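Local coordinates for protein putative 5-carboxymethyl-2-hydroxymuconate isomerase (Pseudomonas aeruginosa, PDB 3E6Q) that probably acts as a 5-carboxymethyl-2-hydroxymuconate delta-isomerase and assembles from three copies of one chain, at residues A[98-110]-A[120-132]. Sequence-based numbering, arbitrary orientation.
Sequences RQALGESLCEVLA and GVQVSVEVREMER
Glu129 OE1 lies over one face of the Arg98 guanidinium, and the guanidinium and carboxylate planes are 47° apart. A long salt bridge joins Arg98 NH1 to Glu129 OE2 at 3.6 Å, and Arg98 CD also packs on Glu129. The stronger partner of Arg98 is Glu131 of the second subunit, whose OE1 forms a salt bridge with NE. The fold is the alpha/beta fold of the tautomerase superfamily, here a trimer. Helix 98-110 packs on one face of the mixed sheet and runs roughly antiparallel to strand 121-130, at 152°. The segment axes approach to 7.9 Å. Val123, Val125 and Val127 point toward the helix from alternate strand positions. Gly102 has no side chain, and the helix backbone comes close to Val127 there. Val127 CG2 lies anti to its own carbonyl carbon and touches Gly102 CA at 3.5 Å. Val125 CG1 meets Leu105 CD1, the two side chains crossing at about a right angle, and its CG2 rests on Cys106 CB. Leu105 also touches Leu87, and Leu109 touches Ala85, on the neighbouring strand 82-90. On the other face of the strand, Ser124 OG is hydrogen-bonded to His84 ND1 and to His24 NE2 of the second subunit. Val121 to Val125 pair with a strand of that subunit, so the sheet continues across the interface. Near the C-terminal end of the helix, Val123 CG1 presses against Leu109 CB at 3.5 Å.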
# COMPACT_ATOMS: atom_id res chain seq x y z
N ARG A 98 -6.85 -5.91 18.05
CA ARG A 98 -6.35 -4.99 17.04
C ARG A 98 -5.70 -3.74 17.70
O ARG A 98 -4.58 -3.29 17.32
CB ARG A 98 -7.52 -4.65 16.09
CG ARG A 98 -8.23 -5.88 15.37
CD ARG A 98 -9.09 -5.38 14.16
NE ARG A 98 -10.21 -4.60 14.62
CZ ARG A 98 -11.42 -5.07 14.95
NH1 ARG A 98 -11.69 -6.37 14.88
NH2 ARG A 98 -12.37 -4.25 15.38
N GLN A 99 -6.38 -3.17 18.69
CA GLN A 99 -5.87 -2.00 19.37
C GLN A 99 -4.52 -2.29 20.05
O GLN A 99 -3.59 -1.50 19.97
CB GLN A 99 -6.89 -1.51 20.41
CG GLN A 99 -6.51 -0.19 21.01
CD GLN A 99 -7.51 0.31 22.03
OE1 GLN A 99 -8.67 -0.09 22.04
NE2 GLN A 99 -7.06 1.24 22.90
N ALA A 100 -4.43 -3.44 20.70
CA ALA A 100 -3.22 -3.79 21.43
C ALA A 100 -2.04 -3.95 20.50
O ALA A 100 -0.90 -3.57 20.83
CB ALA A 100 -3.45 -5.05 22.28
N LEU A 101 -2.29 -4.59 19.37
CA LEU A 101 -1.22 -4.79 18.35
C LEU A 101 -0.69 -3.44 17.84
O LEU A 101 0.51 -3.22 17.77
CB LEU A 101 -1.69 -5.68 17.19
CG LEU A 101 -1.93 -7.16 17.57
CD1 LEU A 101 -2.79 -7.74 16.46
CD2 LEU A 101 -0.58 -7.88 17.75
N GLY A 102 -1.61 -2.52 17.57
CA GLY A 102 -1.24 -1.22 17.04
C GLY A 102 -0.42 -0.44 18.07
O GLY A 102 0.59 0.23 17.74
N GLU A 103 -0.85 -0.47 19.33
CA GLU A 103 -0.14 0.21 20.41
C GLU A 103 1.28 -0.33 20.57
O GLU A 103 2.24 0.44 20.76
CB GLU A 103 -0.90 0.10 21.75
CG GLU A 103 -2.18 0.95 21.79
CD GLU A 103 -3.16 0.59 22.95
OE1 GLU A 103 -4.33 1.05 22.91
OE2 GLU A 103 -2.79 -0.17 23.88
N SER A 104 1.42 -1.65 20.54
CA SER A 104 2.73 -2.28 20.66
C SER A 104 3.70 -1.80 19.55
O SER A 104 4.88 -1.48 19.81
CB SER A 104 2.58 -3.78 20.59
OG SER A 104 3.85 -4.40 20.68
N LEU A 105 3.22 -1.77 18.32
CA LEU A 105 4.04 -1.31 17.23
C LEU A 105 4.36 0.17 17.31
O LEU A 105 5.46 0.61 16.98
CB LEU A 105 3.35 -1.58 15.90
CG LEU A 105 3.31 -3.03 15.46
CD1 LEU A 105 2.41 -3.13 14.19
CD2 LEU A 105 4.74 -3.53 15.17
N CYS A 106 3.39 0.95 17.74
CA CYS A 106 3.57 2.40 17.86
C CYS A 106 4.68 2.74 18.85
O CYS A 106 5.51 3.60 18.59
CB CYS A 106 2.27 3.05 18.22
SG CYS A 106 2.39 4.88 17.91
N GLU A 107 4.76 1.97 19.95
CA GLU A 107 5.84 2.13 20.93
C GLU A 107 7.22 1.83 20.31
O GLU A 107 8.20 2.59 20.53
CB GLU A 107 5.57 1.21 22.12
CG GLU A 107 6.67 1.15 23.16
CD GLU A 107 6.79 2.39 24.01
OE1 GLU A 107 7.75 2.41 24.82
OE2 GLU A 107 5.97 3.33 23.90
N VAL A 108 7.30 0.74 19.54
CA VAL A 108 8.54 0.40 18.86
C VAL A 108 8.97 1.53 17.89
O VAL A 108 10.15 1.96 17.88
CB VAL A 108 8.40 -0.95 18.10
CG1 VAL A 108 9.61 -1.19 17.22
CG2 VAL A 108 8.20 -2.14 19.10
N LEU A 109 8.05 1.92 17.01
CA LEU A 109 8.32 2.95 16.01
C LEU A 109 8.75 4.26 16.67
O LEU A 109 9.75 4.87 16.31
CB LEU A 109 7.09 3.21 15.15
CG LEU A 109 6.59 2.14 14.19
CD1 LEU A 109 5.43 2.79 13.41
CD2 LEU A 109 7.69 1.67 13.25
N ALA A 110 7.98 4.70 17.67
CA ALA A 110 8.27 6.00 18.33
C ALA A 110 9.67 5.96 18.98
O ALA A 110 10.44 6.95 18.91
CB ALA A 110 7.18 6.35 19.36
N GLY A 120 8.36 18.31 15.69
CA GLY A 120 8.13 16.92 16.18
C GLY A 120 7.82 15.99 15.02
O GLY A 120 7.50 16.47 13.92
N VAL A 121 7.92 14.68 15.25
CA VAL A 121 7.73 13.70 14.19
C VAL A 121 6.43 12.95 14.56
O VAL A 121 6.36 12.32 15.61
CB VAL A 121 8.89 12.72 14.10
CG1 VAL A 121 8.55 11.52 13.15
CG2 VAL A 121 10.25 13.42 13.69
N GLN A 122 5.45 13.00 13.67
CA GLN A 122 4.24 12.22 13.84
C GLN A 122 4.51 10.75 13.47
O GLN A 122 4.96 10.43 12.36
CB GLN A 122 3.11 12.73 12.99
CG GLN A 122 2.54 14.08 13.41
CD GLN A 122 1.20 14.41 12.75
OE1 GLN A 122 0.49 13.54 12.24
NE2 GLN A 122 0.85 15.70 12.81
N VAL A 123 4.18 9.86 14.39
CA VAL A 123 4.27 8.40 14.25
C VAL A 123 2.86 7.86 14.28
O VAL A 123 2.05 8.24 15.16
CB VAL A 123 5.15 7.75 15.35
CG1 VAL A 123 5.21 6.20 15.20
CG2 VAL A 123 6.55 8.41 15.37
N SER A 124 2.51 7.00 13.33
CA SER A 124 1.17 6.38 13.35
C SER A 124 1.24 4.92 12.95
O SER A 124 2.13 4.50 12.21
CB SER A 124 0.15 7.09 12.44
OG SER A 124 0.68 7.30 11.13
N VAL A 125 0.25 4.17 13.40
CA VAL A 125 0.10 2.76 13.05
C VAL A 125 -1.39 2.47 12.80
O VAL A 125 -2.21 2.73 13.70
CB VAL A 125 0.63 1.81 14.15
CG1 VAL A 125 0.49 0.34 13.75
CG2 VAL A 125 2.08 2.10 14.51
N GLU A 126 -1.70 1.92 11.62
CA GLU A 126 -3.03 1.43 11.28
C GLU A 126 -2.94 -0.07 11.47
O GLU A 126 -1.94 -0.67 11.08
CB GLU A 126 -3.40 1.72 9.84
CG GLU A 126 -4.61 1.01 9.43
CD GLU A 126 -5.14 1.34 8.03
OE1 GLU A 126 -4.44 1.92 7.17
OE2 GLU A 126 -6.29 0.91 7.85
N VAL A 127 -3.98 -0.67 12.04
CA VAL A 127 -4.16 -2.12 11.99
C VAL A 127 -5.41 -2.40 11.10
O VAL A 127 -6.50 -1.89 11.37
CB VAL A 127 -4.38 -2.69 13.38
CG1 VAL A 127 -4.55 -4.23 13.29
CG2 VAL A 127 -3.22 -2.31 14.33
N ARG A 128 -5.20 -3.07 9.99
CA ARG A 128 -6.27 -3.39 9.05
C ARG A 128 -6.47 -4.90 8.89
O ARG A 128 -5.61 -5.70 9.28
CB ARG A 128 -6.03 -2.76 7.69
CG ARG A 128 -4.77 -3.25 6.96
CD ARG A 128 -4.67 -2.68 5.56
NE ARG A 128 -5.74 -3.18 4.70
CZ ARG A 128 -5.67 -4.30 3.97
NH1 ARG A 128 -4.58 -5.02 3.96
NH2 ARG A 128 -6.70 -4.67 3.22
N GLU A 129 -7.60 -5.28 8.33
CA GLU A 129 -7.98 -6.68 8.22
C GLU A 129 -8.07 -7.13 6.74
O GLU A 129 -8.59 -6.39 5.88
CB GLU A 129 -9.34 -6.86 8.84
CG GLU A 129 -9.37 -6.61 10.32
CD GLU A 129 -10.78 -6.86 10.89
OE1 GLU A 129 -11.75 -6.17 10.48
OE2 GLU A 129 -10.93 -7.78 11.68
N MSE A 130 -7.59 -8.34 6.49
CA MSE A 130 -7.66 -9.00 5.21
C MSE A 130 -8.72 -10.10 5.28
O MSE A 130 -8.87 -10.74 6.31
CB MSE A 130 -6.31 -9.64 4.91
CG MSE A 130 -5.14 -8.66 4.97
SE MSE A 130 -3.49 -9.44 4.35
CE MSE A 130 -3.22 -10.72 5.82
N GLU A 131 -9.46 -10.27 4.20
CA GLU A 131 -10.56 -11.27 4.18
C GLU A 131 -9.93 -12.64 4.15
O GLU A 131 -9.35 -13.04 3.16
CB GLU A 131 -11.44 -11.10 2.95
CG GLU A 131 -12.55 -12.14 2.95
CD GLU A 131 -13.27 -12.24 1.66
OE1 GLU A 131 -12.83 -11.66 0.66
OE2 GLU A 131 -14.30 -12.95 1.66
N ARG A 132 -10.09 -13.41 5.21
CA ARG A 132 -9.40 -14.69 5.26
C ARG A 132 -10.02 -15.68 4.29
O ARG A 132 -9.30 -16.53 3.77
CB ARG A 132 -9.31 -15.23 6.65
CG ARG A 132 -10.61 -15.64 7.26
CD ARG A 132 -10.36 -16.00 8.76
NE ARG A 132 -11.60 -16.51 9.36
CZ ARG A 132 -12.66 -15.78 9.69
NH1 ARG A 132 -12.69 -14.47 9.59
NH2 ARG A 132 -13.72 -16.40 10.20